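Local coordinates for putative exported protein (Aeromonas hydrophila, PDB 3OD9) that probably inhibits i-type lysozymes in the bacterial periplasm and binds metal ions, at residues Glu76-Val81 with Ala92-Leu97; Asp72-Leu77 with Asn98-Leu103; Asp3-Gln8 with Val19-Gly24. All blocks are in the same frame, centred on the assembly; numbering follows the deposited sequence.

Contact 1 (Glu76-Val81 with Ala92-Leu97). With NA (sodium ion), chain E.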
loop_
_atom_site.group_PDB
_atom_site.type_symbol
_atom_site.label_atom_id
_atom_site.label_comp_id
_atom_site.label_asym_id
_atom_site.label_seq_id
_atom_site.Cartn_x
_atom_site.Cartn_y
_atom_site.Cartn_z
ATOM N N GLU A 76 9.621 -1.577 -17.109
ATOM C CA GLU A 76 8.595 -1.895 -16.121
ATOM C C GLU A 76 9.314 -2.463 -14.901
ATOM O O GLU A 76 10.459 -2.937 -14.999
ATOM C CB GLU A 76 7.608 -2.932 -16.665
ATOM C CG GLU A 76 6.519 -2.349 -17.540
ATOM C CD GLU A 76 7.068 -1.694 -18.782
ATOM O OE1 GLU A 76 7.636 -2.410 -19.639
ATOM O OE2 GLU A 76 6.958 -0.447 -18.900
ATOM N N LEU A 77 8.657 -2.383 -13.748
ATOM C CA LEU A 77 9.137 -3.050 -12.542
ATOM C C LEU A 77 8.497 -4.428 -12.454
ATOM O O LEU A 77 7.272 -4.560 -12.516
ATOM C CB LEU A 77 8.782 -2.249 -11.284
ATOM C CG LEU A 77 9.066 -2.946 -9.943
ATOM C CD1 LEU A 77 10.565 -3.126 -9.701
ATOM C CD2 LEU A 77 8.398 -2.192 -8.785
ATOM N N ILE A 78 9.328 -5.448 -12.289
ATOM C CA ILE A 78 8.843 -6.802 -12.058
ATOM C C ILE A 78 9.201 -7.244 -10.653
ATOM O O ILE A 78 10.374 -7.203 -10.257
ATOM C CB ILE A 78 9.426 -7.794 -13.067
ATOM C CG1 ILE A 78 9.002 -7.394 -14.477
ATOM C CG2 ILE A 78 8.967 -9.216 -12.736
ATOM C CD1 ILE A 78 10.017 -6.556 -15.195
ATOM N N VAL A 79 8.187 -7.641 -9.895
ATOM C CA VAL A 79 8.384 -8.177 -8.553
ATOM C C VAL A 79 8.112 -9.671 -8.625
ATOM O O VAL A 79 6.991 -10.095 -8.910
ATOM C CB VAL A 79 7.424 -7.523 -7.542
ATOM C CG1 VAL A 79 7.640 -8.101 -6.141
ATOM C CG2 VAL A 79 7.602 -5.998 -7.560
ATOM N N VAL A 80 9.145 -10.470 -8.382
ATOM C CA VAL A 80 9.021 -11.922 -8.465
ATOM C C VAL A 80 8.918 -12.483 -7.059
ATOM O O VAL A 80 9.721 -12.150 -6.187
ATOM C CB VAL A 80 10.229 -12.569 -9.199
ATOM C CG1 VAL A 80 10.044 -14.084 -9.310
ATOM C CG2 VAL A 80 10.433 -11.936 -10.575
ATOM N N VAL A 81 7.908 -13.315 -6.842
ATOM C CA VAL A 81 7.634 -13.877 -5.533
ATOM C C VAL A 81 7.757 -15.399 -5.595
ATOM O O VAL A 81 7.247 -16.038 -6.520
ATOM C CB VAL A 81 6.208 -13.477 -5.069
ATOM C CG1 VAL A 81 5.784 -14.233 -3.803
ATOM C CG2 VAL A 81 6.128 -11.971 -4.858
ATOM N N ALA A 92 4.471 -13.357 -10.078
ATOM C CA ALA A 92 5.096 -12.081 -10.362
ATOM C C ALA A 92 4.064 -11.064 -10.776
ATOM O O ALA A 92 3.051 -11.397 -11.407
ATOM C CB ALA A 92 6.155 -12.227 -11.456
ATOM N N ASP A 93 4.331 -9.821 -10.404
ATOM C CA ASP A 93 3.561 -8.693 -10.883
ATOM C C ASP A 93 4.479 -7.753 -11.629
ATOM O O ASP A 93 5.629 -7.559 -11.230
ATOM C CB ASP A 93 2.935 -7.968 -9.700
ATOM C CG ASP A 93 1.953 -8.835 -8.963
ATOM O OD1 ASP A 93 0.912 -9.161 -9.561
ATOM O OD2 ASP A 93 2.211 -9.186 -7.790
ATOM N N ALA A 94 3.972 -7.155 -12.704
ATOM C CA ALA A 94 4.708 -6.120 -13.428
ATOM C C ALA A 94 3.912 -4.823 -13.344
ATOM O O ALA A 94 2.662 -4.849 -13.375
ATOM C CB ALA A 94 4.917 -6.513 -14.879
ATOM N N PHE A 95 4.642 -3.709 -13.266
ATOM C CA PHE A 95 4.054 -2.384 -13.175
ATOM C C PHE A 95 4.711 -1.480 -14.192
ATOM O O PHE A 95 5.931 -1.506 -14.351
ATOM C CB PHE A 95 4.278 -1.777 -11.781
ATOM C CG PHE A 95 3.793 -2.651 -10.664
ATOM C CD1 PHE A 95 2.523 -2.489 -10.145
ATOM C CD2 PHE A 95 4.598 -3.662 -10.153
ATOM C CE1 PHE A 95 2.063 -3.311 -9.133
ATOM C CE2 PHE A 95 4.147 -4.487 -9.136
ATOM C CZ PHE A 95 2.877 -4.315 -8.626
ATOM N N THR A 96 3.909 -0.665 -14.869
ATOM C CA THR A 96 4.464 0.479 -15.563
ATOM C C THR A 96 4.674 1.617 -14.558
ATOM O O THR A 96 3.883 1.816 -13.623
ATOM C CB THR A 96 3.580 0.929 -16.728
ATOM O OG1 THR A 96 2.246 1.167 -16.254
ATOM C CG2 THR A 96 3.537 -0.150 -17.801
ATOM N N LEU A 97 5.750 2.365 -14.747
ATOM C CA LEU A 97 6.047 3.485 -13.871
ATOM C C LEU A 97 6.877 4.472 -14.667
ATOM O O LEU A 97 8.027 4.203 -15.000
ATOM C CB LEU A 97 6.748 3.060 -12.566
ATOM C CG LEU A 97 7.285 1.651 -12.321
ATOM C CD1 LEU A 97 8.312 1.245 -13.379
ATOM C CD2 LEU A 97 7.884 1.526 -10.926
HETATM NA NA NA E . 8.306 -0.358 -21.064
HETATM O O HOH W 1 7.323 1.505 -17.043
#

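Contact 2 (Asp72-Leu77 with Asn98-Leu103). With NA (sodium ion), chain E; K (potassium ion), chain D.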
loop_
_atom_site.group_PDB
_atom_site.type_symbol
_atom_site.label_atom_id
_atom_site.label_comp_id
_atom_site.label_asym_id
_atom_site.label_seq_id
_atom_site.Cartn_x
_atom_site.Cartn_y
_atom_site.Cartn_z
ATOM N N ASP A 72 8.168 0.327 -24.995
ATOM C CA ASP A 72 8.271 1.792 -24.996
ATOM C C ASP A 72 9.651 2.312 -24.567
ATOM O O ASP A 72 9.832 3.517 -24.375
ATOM C CB ASP A 72 7.138 2.449 -24.194
ATOM C CG ASP A 72 7.349 2.380 -22.695
ATOM O OD1 ASP A 72 8.360 1.811 -22.258
ATOM O OD2 ASP A 72 6.507 2.910 -21.942
ATOM N N LYS A 73 10.608 1.390 -24.442
ATOM C CA LYS A 73 12.005 1.681 -24.110
ATOM C C LYS A 73 12.279 1.894 -22.622
ATOM O O LYS A 73 13.431 1.876 -22.204
ATOM C CB LYS A 73 12.545 2.856 -24.943
ATOM C CG LYS A 73 12.487 2.615 -26.442
ATOM C CD LYS A 73 13.338 3.606 -27.213
ATOM C CE LYS A 73 13.173 3.390 -28.709
ATOM N NZ LYS A 73 13.233 1.938 -29.074
ATOM N N GLN A 74 11.223 2.079 -21.836
ATOM C CA GLN A 74 11.352 2.332 -20.397
ATOM C C GLN A 74 11.152 1.031 -19.628
ATOM O O GLN A 74 10.337 0.214 -20.016
ATOM C CB GLN A 74 10.312 3.369 -19.961
ATOM C CG GLN A 74 10.404 4.632 -20.797
ATOM C CD GLN A 74 9.376 5.661 -20.429
ATOM O OE1 GLN A 74 8.167 5.434 -20.551
ATOM N NE2 GLN A 74 9.844 6.811 -19.980
ATOM N N PRO A 75 11.884 0.822 -18.528
ATOM C CA PRO A 75 11.641 -0.437 -17.814
ATOM C C PRO A 75 10.320 -0.447 -17.052
ATOM O O PRO A 75 9.945 0.563 -16.434
ATOM C CB PRO A 75 12.799 -0.497 -16.817
ATOM C CG PRO A 75 13.126 0.949 -16.555
ATOM C CD PRO A 75 12.935 1.633 -17.892
ATOM N N GLU A 76 9.621 -1.577 -17.109
ATOM C CA GLU A 76 8.595 -1.895 -16.121
ATOM C C GLU A 76 9.314 -2.463 -14.901
ATOM O O GLU A 76 10.459 -2.937 -14.999
ATOM C CB GLU A 76 7.608 -2.932 -16.665
ATOM C CG GLU A 76 6.519 -2.349 -17.540
ATOM C CD GLU A 76 7.068 -1.694 -18.782
ATOM O OE1 GLU A 76 7.636 -2.410 -19.639
ATOM O OE2 GLU A 76 6.958 -0.447 -18.900
ATOM N N LEU A 77 8.657 -2.383 -13.748
ATOM C CA LEU A 77 9.137 -3.050 -12.542
ATOM C C LEU A 77 8.497 -4.428 -12.454
ATOM O O LEU A 77 7.272 -4.560 -12.516
ATOM C CB LEU A 77 8.782 -2.249 -11.284
ATOM C CG LEU A 77 9.066 -2.946 -9.943
ATOM C CD1 LEU A 77 10.565 -3.126 -9.701
ATOM C CD2 LEU A 77 8.398 -2.192 -8.785
ATOM N N ASN A 98 6.267 5.594 -15.025
ATOM C CA ASN A 98 6.953 6.565 -15.861
ATOM C C ASN A 98 6.416 7.959 -15.591
ATOM O O ASN A 98 5.391 8.112 -14.936
ATOM C CB ASN A 98 6.848 6.170 -17.344
ATOM C CG ASN A 98 5.421 6.149 -17.839
ATOM O OD1 ASN A 98 4.737 7.165 -17.801
ATOM N ND2 ASN A 98 4.965 4.992 -18.328
ATOM N N PRO A 99 7.124 8.985 -16.068
ATOM C CA PRO A 99 6.701 10.355 -15.759
ATOM C C PRO A 99 5.337 10.729 -16.343
ATOM O O PRO A 99 4.624 11.559 -15.767
ATOM C CB PRO A 99 7.810 11.199 -16.393
ATOM C CG PRO A 99 9.018 10.293 -16.328
ATOM C CD PRO A 99 8.472 8.944 -16.663
ATOM N N GLN A 100 4.959 10.137 -17.470
ATOM C CA GLN A 100 3.708 10.510 -18.125
ATOM C C GLN A 100 2.475 9.940 -17.426
ATOM O O GLN A 100 1.454 10.624 -17.277
ATOM C CB GLN A 100 3.734 10.081 -19.593
ATOM C CG GLN A 100 4.724 10.867 -20.462
ATOM C CD GLN A 100 6.206 10.519 -20.226
ATOM O OE1 GLN A 100 6.570 9.361 -19.968
ATOM N NE2 GLN A 100 7.069 11.528 -20.352
ATOM N N GLU A 101 2.579 8.695 -16.994
ATOM C CA GLU A 101 1.416 7.992 -16.481
ATOM C C GLU A 101 1.485 7.690 -14.997
ATOM O O GLU A 101 0.503 7.304 -14.413
ATOM C CB GLU A 101 1.194 6.694 -17.259
ATOM C CG GLU A 101 0.905 6.912 -18.733
ATOM C CD GLU A 101 0.412 5.664 -19.440
ATOM O OE1 GLU A 101 0.145 4.644 -18.771
ATOM O OE2 GLU A 101 0.279 5.713 -20.676
ATOM N N GLY A 102 2.632 7.878 -14.372
ATOM C CA GLY A 102 2.759 7.447 -12.994
ATOM C C GLY A 102 2.808 5.926 -12.915
ATOM O O GLY A 102 3.440 5.277 -13.762
ATOM N N LEU A 103 2.153 5.367 -11.899
ATOM C CA LEU A 103 2.200 3.935 -11.585
ATOM C C LEU A 103 0.934 3.198 -12.011
ATOM O O LEU A 103 -0.162 3.625 -11.665
ATOM C CB LEU A 103 2.363 3.760 -10.071
ATOM C CG LEU A 103 2.474 2.355 -9.482
ATOM C CD1 LEU A 103 3.749 1.670 -9.986
ATOM C CD2 LEU A 103 2.478 2.449 -7.962
HETATM NA NA NA E . 8.306 -0.358 -21.064
HETATM K K K D . -1.435 5.909 -12.894
HETATM O O HOH W 2 6.594 2.937 -19.046
HETATM O O HOH W 3 0.069 6.902 -10.618
HETATM O O HOH W 4 -1.945 7.453 -15.721
#

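Contact 3 (Asp3-Gln8 with Val19-Gly24)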
loop_
_atom_site.group_PDB
_atom_site.type_symbol
_atom_site.label_atom_id
_atom_site.label_comp_id
_atom_site.label_asym_id
_atom_site.label_seq_id
_atom_site.Cartn_x
_atom_site.Cartn_y
_atom_site.Cartn_z
ATOM N N ASP A 3 12.727 -4.335 11.271
ATOM C CA ASP A 3 12.267 -3.935 9.945
ATOM C C ASP A 3 12.313 -5.103 8.966
ATOM O O ASP A 3 13.260 -5.890 8.970
ATOM C CB ASP A 3 13.111 -2.775 9.410
ATOM C CG ASP A 3 12.844 -1.471 10.142
ATOM O OD1 ASP A 3 11.749 -1.327 10.732
ATOM O OD2 ASP A 3 13.726 -0.586 10.120
ATOM N N GLY A 4 11.287 -5.209 8.128
ATOM C CA GLY A 4 11.227 -6.252 7.119
ATOM C C GLY A 4 11.770 -5.787 5.779
ATOM O O GLY A 4 12.507 -4.802 5.708
ATOM N N PHE A 5 11.394 -6.493 4.717
ATOM C CA PHE A 5 11.922 -6.242 3.382
ATOM C C PHE A 5 11.637 -4.837 2.866
ATOM O O PHE A 5 10.488 -4.381 2.862
ATOM C CB PHE A 5 11.362 -7.259 2.388
ATOM C CG PHE A 5 11.886 -7.080 0.986
ATOM C CD1 PHE A 5 13.053 -7.714 0.586
ATOM C CD2 PHE A 5 11.228 -6.258 0.079
ATOM C CE1 PHE A 5 13.552 -7.551 -0.698
ATOM C CE2 PHE A 5 11.724 -6.083 -1.211
ATOM C CZ PHE A 5 12.888 -6.736 -1.598
ATOM N N PHE A 6 12.694 -4.181 2.401
ATOM C CA PHE A 6 12.609 -2.841 1.836
ATOM C C PHE A 6 13.710 -2.653 0.808
ATOM O O PHE A 6 14.880 -2.915 1.094
ATOM C CB PHE A 6 12.738 -1.780 2.934
ATOM C CG PHE A 6 12.744 -0.365 2.409
ATOM C CD1 PHE A 6 11.552 0.290 2.121
ATOM C CD2 PHE A 6 13.939 0.297 2.181
ATOM C CE1 PHE A 6 11.554 1.582 1.636
ATOM C CE2 PHE A 6 13.948 1.596 1.690
ATOM C CZ PHE A 6 12.754 2.240 1.420
ATOM N N LYS A 7 13.333 -2.196 -0.380
ATOM C CA LYS A 7 14.302 -1.908 -1.421
ATOM C C LYS A 7 13.918 -0.630 -2.144
ATOM O O LYS A 7 12.752 -0.405 -2.433
ATOM C CB LYS A 7 14.377 -3.059 -2.424
ATOM C CG LYS A 7 15.428 -2.870 -3.497
ATOM C CD LYS A 7 16.825 -2.893 -2.908
ATOM C CE LYS A 7 17.880 -2.751 -3.996
ATOM N NZ LYS A 7 19.258 -2.781 -3.439
ATOM N N GLN A 8 14.910 0.199 -2.433
ATOM C CA GLN A 8 14.700 1.427 -3.170
ATOM C C GLN A 8 15.496 1.390 -4.469
ATOM O O GLN A 8 16.691 1.057 -4.466
ATOM C CB GLN A 8 15.133 2.602 -2.309
ATOM C CG GLN A 8 15.003 3.933 -2.972
ATOM C CD GLN A 8 15.528 5.021 -2.088
ATOM O OE1 GLN A 8 15.132 5.138 -0.930
ATOM N NE2 GLN A 8 16.453 5.807 -2.613
ATOM N N VAL A 19 9.866 -0.725 -2.648
ATOM C CA VAL A 19 9.078 -1.948 -2.528
ATOM C C VAL A 19 9.274 -2.488 -1.124
ATOM O O VAL A 19 10.418 -2.647 -0.676
ATOM C CB VAL A 19 9.531 -3.015 -3.546
ATOM C CG1 VAL A 19 8.689 -4.262 -3.429
ATOM C CG2 VAL A 19 9.466 -2.442 -4.957
ATOM N N SER A 20 8.169 -2.754 -0.427
ATOM C CA SER A 20 8.214 -3.233 0.956
ATOM C C SER A 20 7.280 -4.404 1.141
ATOM O O SER A 20 6.169 -4.400 0.605
ATOM C CB SER A 20 7.728 -2.132 1.916
ATOM O OG SER A 20 8.609 -1.025 1.950
ATOM N N GLU A 21 7.681 -5.387 1.942
ATOM C CA GLU A 21 6.709 -6.365 2.424
ATOM C C GLU A 21 5.947 -5.757 3.619
ATOM O O GLU A 21 6.447 -4.852 4.283
ATOM C CB GLU A 21 7.389 -7.696 2.768
ATOM C CG GLU A 21 7.847 -8.445 1.517
ATOM C CD GLU A 21 8.531 -9.780 1.787
ATOM O OE1 GLU A 21 8.872 -10.086 2.950
ATOM O OE2 GLU A 21 8.747 -10.527 0.807
ATOM N N GLY A 22 4.723 -6.218 3.858
ATOM C CA GLY A 22 3.918 -5.682 4.946
ATOM C C GLY A 22 4.570 -5.842 6.314
ATOM O O GLY A 22 5.121 -6.901 6.652
ATOM N N ARG A 23 4.507 -4.789 7.123
ATOM C CA ARG A 23 5.108 -4.829 8.453
ATOM C C ARG A 23 4.406 -5.817 9.387
ATOM O O ARG A 23 3.174 -5.845 9.471
ATOM C CB ARG A 23 5.120 -3.437 9.085
ATOM C CG ARG A 23 5.697 -3.419 10.475
ATOM C CD ARG A 23 6.020 -2.009 10.940
ATOM N NE ARG A 23 6.372 -1.997 12.357
ATOM C CZ ARG A 23 6.786 -0.921 13.020
ATOM N NH1 ARG A 23 6.902 0.240 12.394
ATOM N NH2 ARG A 23 7.079 -1.007 14.311
ATOM N N GLY A 24 5.188 -6.642 10.075
ATOM C CA GLY A 24 4.634 -7.573 11.042
ATOM C C GLY A 24 4.107 -8.869 10.454
ATOM O O GLY A 24 3.655 -9.744 11.188
HETATM O O HOH W 5 9.642 -8.881 5.258
HETATM O O HOH W 6 8.765 -5.011 5.613
#

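Contact 1 (Glu76-Val81 with Ala92-Leu97)
Glu76 OE2 is held from several directions at the metal end of this pairing: the sodium ion lies 2.5 Å from it, and water 1, 2.7 Å from it, also accepts the Leu97 N-H, linking the carboxylate to the partner strand. The second oxygen, OE1, binds the same sodium, making the carboxylate bidentate, and also accepts from Leu69 N. A bend at chi2 (62°) swings the carboxylate toward the ion, and the Glu76 chain runs alongside Thr96, whose CG2 lies 3.6 Å from Glu76 OE2. Beyond the site the strands form a regular antiparallel hairpin. Leu77 and Phe95 exchange two backbone bonds, Leu77 N to Phe95 O and Phe95 N to Leu77 O, each 2.9 Å; Val79 and Asp93 do the same, the Val79 N-H meeting Asp93 O almost straight (169°). Leu77, Val79 and Phe95 face the opposite sheet, near Val34 and Tyr32, with Leu77 O and Val79 CG2 both at the edge of the phenyl ring, CG2 4.1 Å from Phe95 CE2. Asp93 shares this face, its buried carboxylate bonded to Tyr32 OH and His108 ND1. The other face carries Ile78, Val80, Ala92 and Ala94; Ile78 and Ala92 pack on helix 118-123, Ile78 and Ala94 on Leu69, and Ile78 CG1 lies 4.2 Å from Ala94 CB. One face of the hairpin thus lies in the apolar interior of the β-sandwich and the other under the helix, while its buried acids are met by a cation or by hydrogen-bond donors, which would probably offset their charge.

Contact 2 (Asp72-Leu77 with Asn98-Leu103)
Asp72 and Asn98 meet through water 2, which links the metal-binding loop of an Asp-x-Asn-x-Asp pattern, resembling the EF-hand calcium loop, to the tight turn between strands 90-98 and 102-112. The water lies 2.9 Å from Asp72 OD2 and accepts from Asn98 ND2 at 2.7 Å; no direct hydrogen bond joins the two segments. Packing is slight: the extended Gln74 side chain crosses that of Asn98 at about a right angle, their amide planes 18° apart, with Gln74 CD 4.0 Å from Asn98 CB. Metal bonds order the first loop. Sodium takes Asp72 OD1 at 2.5 Å and the backbone Gln74 O at 2.4 Å, and Asp68, Asn70 and both carboxylate oxygens of Glu76 complete the six ligands; magnesium has been seen bound by the same five residues. Asp72 OD1 does double duty, since it also accepts from Gln74 N in an Asx turn, on the anti side and 35° out of the carboxylate plane. The second loop is tied by its own bonds: Asn98 and Gly102 pair through both backbone N-H groups, and Asn98 CG sits between its backbone N and carbonyl carbon (chi1 62°), from where OD1 accepts from Glu101 N. A potassium ion lies on the far flank of this turn, where Asp104 binds it with both carboxylate oxygens, the backbone Glu101 O approaches to 2.8 Å and Leu103 O to 2.9 Å.

Contact 3 (Asp3-Gln8 with Val19-Gly24)
Phe5 lays its CB against the extended side chain of Glu21, 3.8 Å from Glu21 CG, and sends its ring obliquely across Val19, where Phe5 CE2 comes within 4.2 Å of Val19 CG1. With CG anti to the backbone N (chi1 -179°), the ring is directed toward Val19; Glu21 N and Ser20 CA lie at its edge. Ile61, from strand 60-67 of the other sheet, packs against both Phe5 and Val19. Both carboxylate oxygens of Glu21 have partners: OE1 takes a bond from water 5, which itself accepts from Phe5 N, while OE2 accepts from Ile61 N. These segments form the open end of the β-hairpin of strands 6-10 and 16-21, at the edge of the sandwich's four-stranded N-terminal sheet. Lys7 and Val19 form a hydrogen-bonded pair, with Val19 N to Lys7 O at 2.9 Å and Lys7 N to Val19 O at 3.0 Å. The final rung is looser in geometry: Glu21 N reaches Phe5 O at 3.1 Å, tilted 31° from the carbonyl plane, and water 6 donates to Glu21 O and, weakly, to Phe5 O. On the other face Phe6 pairs with Ser20, whose OG lies in the ring plane at its edge, 3.2 Å from Phe6 CD1. Phe6 also makes a cation-pi contact with Arg23 of the second subunit, and Arg23 here returns it to Phe6 of that subunit.

Overall arrangement
Contact 1 is the buried core pairing, its strands central in the C-terminal sheet, whereas contacts 2 and 3 lie at the surface, on opposite sides of the chain's centre and about 22 Å apart between centres. Contacts 1 and 2 share Glu76 and Leu77 and the same sodium ion, so the loop site passes directly into strand 76-82; Leu103 of contact 2 also packs on Phe95 of contact 1. Contact 3 belongs to the other sheet and meets them across the sandwich where Val19 touches Leu77. Backbone ladders dominate contacts 1 and 3, the latter turned to the second subunit, while contact 2 relies on metals and water.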